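Long-range contacts in transcriptional regulator, crp family (Thermotoga maritima, PDB 1O5L), which probably binds DNA and regulates transcription, the part modelled here comprising a cyclic-nucleotide-binding-type beta domain and the long helix that follows it: residues 13-18 / 71-76; 32-37 / 84-89; 41-46 / 101-106. All blocks are in the same frame, centred on the assembly; numbering follows the deposited sequence.

Overall arrangement
Along the chain the three contacts interleave: the first partners, 13-18, 32-37 and 41-46, come in the same order as their second partners, 71-76, 84-89 and 101-106. Interactions 1 and 3, with centres about 10 Å apart, share the sheet ordered 23-27, 96-102, 42-48, 72-73, where 71-76 and 41-46 are probably hydrogen-bonded backbone to backbone. Interaction 2 sits at the edge of the facing sheet, beside strands 32-34 and 89-92, about 18 Å from interaction 1 and 15 Å from interaction 3, centre to centre. All three lie in the jelly roll of the cyclic-nucleotide-binding type, joining it to the N-terminal segment and helix 103-112.

Interaction 1 (13-18 / 71-76); sequences MDLKKL and VQIIAS
Val71 meets the first turn of the N-terminal segment with both of its methyl groups, each on a different residue. CG1, anti to the backbone N (chi1 -176°), lies 3.8 Å from Leu15 CB, while CG2, on the backbone N side, rests 4.0 Å from Lys16 CE. The lysine chain is extended beyond CG and crosses the valine at about a right angle; the touching atom is CE, a methylene. Strand 42-48 backs Val71 through Ile45. At Gln72 it is the backbone that takes part: Leu15 CD1 comes within 4.4 Å of Gln72 CA, and the same methyl is 4.0 Å from Val71 O. The Gln72 side chain leaves the backbone away from 13-18, and its NE2 makes a weak hydrogen bond to Lys69 O. One residue on, Ile73 offers CG1 to Leu15 CD1 at 4.3 Å, and its side chain also packs on Val43, Ile45 and Phe120 of helix 114-139. Leu15 thus spans from Val71 to Ile73, carrying most of the apolar surface that 13-18 brings.

The 3-10 segment that presents Leu15 and Lys16 begins with an Asx turn. Asp14 OD1 accepts from Lys16 N at 3.2 Å, bent to 142° and met from above the carboxylate plane. Backbone bonds from Lys17 N to Asp14 O and from Leu18 N to Leu15 O continue the turn, and Leu18 packs on Leu99, Ile101, Phe106 and Leu109.

Here the N-terminal turn lies against the end strand of the sheet, with Leu15 buried and Lys16 at the margin: a modest, undirected contact that rests on the fit of apolar groups, with no hydrogen bond between the segments.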
# COMPACT_ATOMS: atom_id res chain seq x y z
N MET A 13 -1.75 -9.56 16.50
CA MET A 13 -1.76 -8.11 16.88
C MET A 13 -3.14 -7.71 17.42
O MET A 13 -4.14 -7.87 16.72
CB MET A 13 -1.40 -7.25 15.66
CG MET A 13 -1.63 -5.75 15.83
SD MET A 13 -0.80 -5.08 17.27
CE MET A 13 0.69 -5.46 16.98
N ASP A 14 -3.19 -7.18 18.65
CA ASP A 14 -4.44 -6.70 19.28
C ASP A 14 -4.43 -5.15 19.28
O ASP A 14 -3.78 -4.53 20.12
CB ASP A 14 -4.53 -7.28 20.69
CG ASP A 14 -5.78 -6.83 21.47
OD1 ASP A 14 -6.58 -6.04 20.88
OD2 ASP A 14 -6.01 -7.23 22.66
N LEU A 15 -5.12 -4.54 18.32
CA LEU A 15 -5.08 -3.08 18.16
C LEU A 15 -5.66 -2.31 19.35
O LEU A 15 -5.34 -1.15 19.52
CB LEU A 15 -5.75 -2.61 16.85
CG LEU A 15 -5.01 -3.05 15.58
CD1 LEU A 15 -5.79 -2.74 14.31
CD2 LEU A 15 -3.60 -2.47 15.51
N LYS A 16 -6.48 -2.95 20.17
CA LYS A 16 -7.03 -2.29 21.36
C LYS A 16 -5.96 -1.89 22.39
O LYS A 16 -6.20 -1.04 23.27
CB LYS A 16 -8.12 -3.16 22.02
CG LYS A 16 -9.41 -3.21 21.20
CD LYS A 16 -10.58 -3.87 21.97
CE LYS A 16 -11.90 -3.77 21.19
NZ LYS A 16 -13.09 -3.99 22.07
N LYS A 17 -4.78 -2.50 22.29
CA LYS A 17 -3.62 -2.09 23.10
C LYS A 17 -3.16 -0.65 22.82
O LYS A 17 -2.48 -0.04 23.66
CB LYS A 17 -2.45 -3.05 22.88
CG LYS A 17 -2.68 -4.42 23.47
CD LYS A 17 -1.50 -5.36 23.17
CE LYS A 17 -1.75 -6.72 23.79
NZ LYS A 17 -0.60 -7.64 23.57
N LEU A 18 -3.54 -0.10 21.66
CA LEU A 18 -3.24 1.30 21.36
C LEU A 18 -4.23 2.31 21.93
O LEU A 18 -4.07 3.50 21.69
CB LEU A 18 -3.11 1.53 19.85
CG LEU A 18 -2.14 0.61 19.07
CD1 LEU A 18 -2.09 0.95 17.58
CD2 LEU A 18 -0.77 0.62 19.67
N VAL A 71 -11.76 -5.37 14.62
CA VAL A 71 -11.04 -4.13 14.90
C VAL A 71 -10.08 -3.90 13.76
O VAL A 71 -9.21 -4.71 13.54
CB VAL A 71 -10.21 -4.25 16.20
CG1 VAL A 71 -9.56 -2.97 16.54
CG2 VAL A 71 -11.08 -4.72 17.36
N GLN A 72 -10.21 -2.76 13.08
CA GLN A 72 -9.48 -2.47 11.85
C GLN A 72 -9.13 -1.01 11.70
O GLN A 72 -9.94 -0.16 12.07
CB GLN A 72 -10.38 -2.76 10.63
CG GLN A 72 -10.42 -4.15 10.17
CD GLN A 72 -11.24 -4.25 8.88
OE1 GLN A 72 -10.86 -3.64 7.84
NE2 GLN A 72 -12.38 -4.98 8.93
N ILE A 73 -7.99 -0.72 11.07
CA ILE A 73 -7.66 0.63 10.58
C ILE A 73 -8.50 0.96 9.35
O ILE A 73 -8.64 0.15 8.46
CB ILE A 73 -6.16 0.77 10.22
CG1 ILE A 73 -5.26 0.42 11.41
CG2 ILE A 73 -5.85 2.23 9.74
CD1 ILE A 73 -3.84 0.04 11.04
N ILE A 74 -9.06 2.17 9.32
CA ILE A 74 -9.81 2.68 8.19
C ILE A 74 -8.94 3.39 7.10
O ILE A 74 -8.22 4.35 7.40
CB ILE A 74 -10.86 3.66 8.73
CG1 ILE A 74 -11.81 2.90 9.66
CG2 ILE A 74 -11.61 4.36 7.56
CD1 ILE A 74 -12.68 3.79 10.49
N ALA A 75 -9.08 2.95 5.85
CA ALA A 75 -8.44 3.57 4.69
C ALA A 75 -6.94 3.61 4.88
O ALA A 75 -6.30 4.62 4.61
CB ALA A 75 -9.00 4.99 4.45
N SER A 76 -6.40 2.47 5.30
CA SER A 76 -5.01 2.34 5.71
C SER A 76 -4.01 2.69 4.59
O SER A 76 -3.00 3.38 4.81
CB SER A 76 -4.77 0.92 6.28
OG SER A 76 -4.69 -0.08 5.26

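Interaction 2 (32-37 / 84-89); sequences IVKHQD and PRFPVN
With CG anti to the carbonyl carbon (chi1 -64°), the Lys34 chain bends at chi2 (-74°) and lays its methylenes over the Phe86 ring in a CH-pi contact. Lys34 lies in a classic beta bulge, where Val33 and Lys34 both face Val90 at a corner of the double-stranded beta-helix (jelly roll) of the cyclic-nucleotide-binding domain. Segment 84-89 leads into strand 89-92 and probably corresponds to the end of the phosphate-binding cassette of nucleotide-binding relatives. Lys34 CG stands 3.7 Å from the centroid of the Phe86 ring, over one face and offset toward the rim, and Lys34 CD follows at 3.5 Å from Phe86 CE2. The ring also packs on Ile40 and Leu44. With an alanine in place of Phe86, the Lys34 methylenes would probably lose their apolar partner and a gap would open beside Leu44.

Beyond the lysine two hydrogen bonds tie the segments, one of them backbone to backbone: Asp37 N donates to Phe86 O at 2.8 Å. Gln36 reaches past Pro87 O, with CD 3.3 Å from that oxygen, while Gln36 OE1 takes a hydrogen bond from Val56 N of strand 51-56. In the second tie a backbone N-H meets a side-chain oxygen: Asn89 OD1 receives Gln36 N at 2.9 Å, in the carbonyl plane and almost straight at 174°.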
# COMPACT_ATOMS: atom_id res chain seq x y z
N ILE A 32 -22.34 10.38 9.78
CA ILE A 32 -21.16 10.35 8.91
C ILE A 32 -19.86 10.52 9.71
O ILE A 32 -19.66 11.50 10.41
CB ILE A 32 -21.29 11.43 7.80
CG1 ILE A 32 -22.50 11.11 6.93
CG2 ILE A 32 -20.03 11.49 6.96
CD1 ILE A 32 -22.91 12.21 5.98
N VAL A 33 -18.97 9.54 9.58
CA VAL A 33 -17.64 9.63 10.21
C VAL A 33 -16.71 10.57 9.41
O VAL A 33 -16.08 11.44 9.97
CB VAL A 33 -17.02 8.22 10.36
CG1 VAL A 33 -15.71 8.30 11.07
CG2 VAL A 33 -17.97 7.29 11.14
N LYS A 34 -16.65 10.38 8.09
CA LYS A 34 -15.93 11.26 7.19
C LYS A 34 -16.64 11.31 5.85
O LYS A 34 -17.33 10.35 5.44
CB LYS A 34 -14.51 10.76 6.93
CG LYS A 34 -13.58 10.71 8.13
CD LYS A 34 -13.13 12.11 8.54
CE LYS A 34 -12.39 12.09 9.85
NZ LYS A 34 -12.01 13.48 10.25
N HIS A 35 -16.50 12.45 5.18
CA HIS A 35 -16.93 12.61 3.80
C HIS A 35 -15.81 12.30 2.87
O HIS A 35 -14.63 12.51 3.19
CB HIS A 35 -17.36 14.05 3.51
CG HIS A 35 -18.55 14.47 4.28
ND1 HIS A 35 -18.47 15.01 5.54
CD2 HIS A 35 -19.87 14.35 4.00
CE1 HIS A 35 -19.69 15.25 5.98
NE2 HIS A 35 -20.56 14.86 5.06
N GLN A 36 -16.22 11.83 1.70
CA GLN A 36 -15.37 11.69 0.56
C GLN A 36 -14.63 13.01 0.37
O GLN A 36 -15.23 14.07 0.48
CB GLN A 36 -16.24 11.32 -0.66
CG GLN A 36 -15.49 10.98 -1.95
CD GLN A 36 -16.30 10.05 -2.86
OE1 GLN A 36 -17.02 9.15 -2.38
NE2 GLN A 36 -16.20 10.27 -4.17
N ASP A 37 -13.32 12.92 0.13
CA ASP A 37 -12.39 14.07 0.01
C ASP A 37 -11.95 14.79 1.32
O ASP A 37 -11.13 15.70 1.25
CB ASP A 37 -12.89 15.10 -1.00
CG ASP A 37 -13.17 14.48 -2.35
OD1 ASP A 37 -12.51 13.48 -2.70
OD2 ASP A 37 -14.06 14.92 -3.12
N PRO A 84 -3.20 13.38 1.55
CA PRO A 84 -4.03 12.24 1.91
C PRO A 84 -5.50 12.57 2.20
O PRO A 84 -5.77 13.45 3.03
CB PRO A 84 -3.38 11.71 3.19
CG PRO A 84 -2.63 12.84 3.75
CD PRO A 84 -2.30 13.79 2.66
N ARG A 85 -6.41 11.81 1.57
CA ARG A 85 -7.84 12.08 1.57
C ARG A 85 -8.65 10.80 1.60
O ARG A 85 -8.31 9.83 0.92
CB ARG A 85 -8.21 12.85 0.32
CG ARG A 85 -7.90 14.35 0.34
CD ARG A 85 -8.22 14.95 -0.97
NE ARG A 85 -8.21 16.41 -1.13
CZ ARG A 85 -8.48 17.39 -0.22
NH1 ARG A 85 -8.79 17.17 1.06
NH2 ARG A 85 -8.44 18.64 -0.65
N PHE A 86 -9.73 10.80 2.38
CA PHE A 86 -10.67 9.69 2.37
C PHE A 86 -11.30 9.57 0.96
O PHE A 86 -11.88 10.55 0.46
CB PHE A 86 -11.75 9.85 3.48
CG PHE A 86 -11.20 9.76 4.89
CD1 PHE A 86 -10.94 8.53 5.49
CD2 PHE A 86 -10.86 10.93 5.59
CE1 PHE A 86 -10.41 8.45 6.78
CE2 PHE A 86 -10.32 10.87 6.88
CZ PHE A 86 -10.09 9.63 7.49
N PRO A 87 -11.19 8.39 0.35
CA PRO A 87 -11.72 8.15 -1.02
C PRO A 87 -13.25 7.93 -1.08
O PRO A 87 -13.82 7.99 -2.15
CB PRO A 87 -10.99 6.87 -1.47
CG PRO A 87 -10.72 6.10 -0.17
CD PRO A 87 -10.56 7.17 0.90
N VAL A 88 -13.87 7.67 0.06
CA VAL A 88 -15.30 7.37 0.15
C VAL A 88 -15.89 8.04 1.37
O VAL A 88 -15.17 8.35 2.31
CB VAL A 88 -15.54 5.81 0.29
CG1 VAL A 88 -14.99 5.06 -0.92
CG2 VAL A 88 -14.94 5.26 1.57
N ASN A 89 -17.20 8.25 1.35
CA ASN A 89 -17.94 8.48 2.58
C ASN A 89 -17.78 7.29 3.53
O ASN A 89 -17.86 6.13 3.11
CB ASN A 89 -19.41 8.67 2.29
CG ASN A 89 -19.75 10.02 1.71
OD1 ASN A 89 -18.91 10.87 1.50
ND2 ASN A 89 -21.03 10.22 1.48

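Interaction 3 (41-46 / 101-106); sequences EDVLIL and IPKEVF
Val43 sets its CG1 over the centre of the Phe106 ring, 4.2 Å from the ring centroid and only 7° off the ring normal, a CH-pi contact. Its other methyl, CG2, lies 3.8 Å from Phe106 CG, at the root of the ring. With CG anti to the backbone N (chi1 -166°), the phenylalanine reaches from the first turn of helix 103-112 back to the strand; its ring also meets Phe120 of helix 114-139 edge-to-face.

Alongside this packing the strands pair antiparallel. Val43 and Ile101 form a hydrogen-bonded pair: Val43 N to Ile101 O and Ile101 N to Val43 O are both 2.9 Å, the second the straighter at 168°. Their side chains point to the same face of the sheet, where Ile45 CD1 adds a looser apolar contact with Ile101 CD1 at 4.2 Å. Next along, Asp42 faces Pro102 as a non-hydrogen-bonded pair, with Asp42 OD1 3.4 Å from Pro102 CA and OD2 hydrogen-bonded to Ser100 OG.

Pro102 is the N-cap of helix 103-112, so the strand runs directly into the helix. Lys103 runs its methylenes past the carbonyl oxygen of Glu41, CG 3.5 Å from Glu41 O, and turns at chi3 to carry NZ to Ile79 O. The next residue, Glu104, makes a salt bridge to Arg114 of the second subunit.

The chemistry divides the work: paired backbone bonds set the strand register, whereas Val43 and Phe106 join sheet to helix through buried apolar surface, while the polar ends of Asp42 and Lys103 are hydrogen-bonded to Ser100 and Ile79.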
# COMPACT_ATOMS: atom_id res chain seq x y z
N GLU A 41 -6.15 13.15 8.65
CA GLU A 41 -5.22 13.71 9.62
C GLU A 41 -4.83 12.71 10.73
O GLU A 41 -3.68 12.56 11.07
CB GLU A 41 -5.80 15.01 10.17
CG GLU A 41 -5.68 16.12 9.13
CD GLU A 41 -6.72 17.21 9.24
OE1 GLU A 41 -7.74 17.04 9.95
OE2 GLU A 41 -6.53 18.27 8.59
N ASP A 42 -5.79 12.02 11.29
CA ASP A 42 -5.52 11.02 12.29
C ASP A 42 -5.75 9.66 11.65
O ASP A 42 -6.56 9.52 10.70
CB ASP A 42 -6.47 11.20 13.45
CG ASP A 42 -6.08 12.36 14.36
OD1 ASP A 42 -5.06 13.08 14.27
OD2 ASP A 42 -6.84 12.58 15.33
N VAL A 43 -5.04 8.67 12.17
CA VAL A 43 -5.29 7.27 11.88
C VAL A 43 -6.53 6.83 12.70
O VAL A 43 -6.59 6.98 13.95
CB VAL A 43 -4.06 6.41 12.26
CG1 VAL A 43 -4.33 4.92 12.01
CG2 VAL A 43 -2.82 6.88 11.51
N LEU A 44 -7.53 6.30 12.01
CA LEU A 44 -8.79 5.89 12.63
C LEU A 44 -8.87 4.37 12.73
O LEU A 44 -8.60 3.66 11.75
CB LEU A 44 -9.97 6.43 11.81
CG LEU A 44 -10.01 7.94 11.51
CD1 LEU A 44 -11.31 8.27 10.86
CD2 LEU A 44 -9.82 8.84 12.78
N ILE A 45 -9.24 3.86 13.91
CA ILE A 45 -9.40 2.43 14.14
C ILE A 45 -10.80 2.15 14.69
O ILE A 45 -11.18 2.72 15.72
CB ILE A 45 -8.30 1.89 15.13
CG1 ILE A 45 -6.89 2.16 14.58
CG2 ILE A 45 -8.47 0.38 15.39
CD1 ILE A 45 -5.78 1.85 15.58
N LEU A 46 -11.55 1.28 14.02
CA LEU A 46 -12.87 0.87 14.49
C LEU A 46 -12.75 -0.13 15.64
O LEU A 46 -12.27 -1.27 15.44
CB LEU A 46 -13.70 0.23 13.37
CG LEU A 46 -15.09 -0.25 13.75
CD1 LEU A 46 -15.98 0.95 14.12
CD2 LEU A 46 -15.75 -1.06 12.60
N ILE A 101 -5.79 8.26 16.46
CA ILE A 101 -4.40 8.52 16.83
C ILE A 101 -3.76 9.54 15.88
O ILE A 101 -3.80 9.33 14.68
CB ILE A 101 -3.57 7.19 16.77
CG1 ILE A 101 -4.24 6.10 17.63
CG2 ILE A 101 -2.15 7.44 17.20
CD1 ILE A 101 -3.56 4.77 17.56
N PRO A 102 -3.10 10.57 16.41
CA PRO A 102 -2.35 11.52 15.58
C PRO A 102 -1.29 10.82 14.72
O PRO A 102 -0.59 9.90 15.18
CB PRO A 102 -1.69 12.49 16.59
CG PRO A 102 -2.44 12.32 17.87
CD PRO A 102 -3.01 10.91 17.84
N LYS A 103 -1.21 11.23 13.45
CA LYS A 103 -0.33 10.60 12.49
C LYS A 103 1.13 10.48 12.98
O LYS A 103 1.78 9.46 12.75
CB LYS A 103 -0.37 11.34 11.15
CG LYS A 103 -0.99 10.53 10.04
CD LYS A 103 -0.68 11.11 8.62
CE LYS A 103 -1.92 11.66 7.96
NZ LYS A 103 -1.59 12.21 6.60
N GLU A 104 1.64 11.54 13.60
CA GLU A 104 3.03 11.59 14.06
C GLU A 104 3.28 10.60 15.18
O GLU A 104 4.34 9.96 15.22
CB GLU A 104 3.44 13.00 14.54
CG GLU A 104 3.49 14.06 13.44
CD GLU A 104 4.42 13.71 12.27
OE1 GLU A 104 5.46 13.06 12.49
OE2 GLU A 104 4.11 14.08 11.11
N VAL A 105 2.31 10.50 16.10
CA VAL A 105 2.34 9.50 17.13
C VAL A 105 2.24 8.10 16.51
O VAL A 105 2.97 7.18 16.94
CB VAL A 105 1.24 9.74 18.17
CG1 VAL A 105 1.22 8.62 19.20
CG2 VAL A 105 1.43 11.10 18.87
N PHE A 106 1.35 7.91 15.52
CA PHE A 106 1.27 6.57 14.91
C PHE A 106 2.62 6.18 14.29
O PHE A 106 3.07 5.07 14.47
CB PHE A 106 0.12 6.44 13.91
CG PHE A 106 -0.18 5.01 13.53
CD1 PHE A 106 -0.83 4.16 14.43
CD2 PHE A 106 0.21 4.49 12.28
CE1 PHE A 106 -1.10 2.80 14.08
CE2 PHE A 106 -0.05 3.15 11.93
CZ PHE A 106 -0.71 2.31 12.82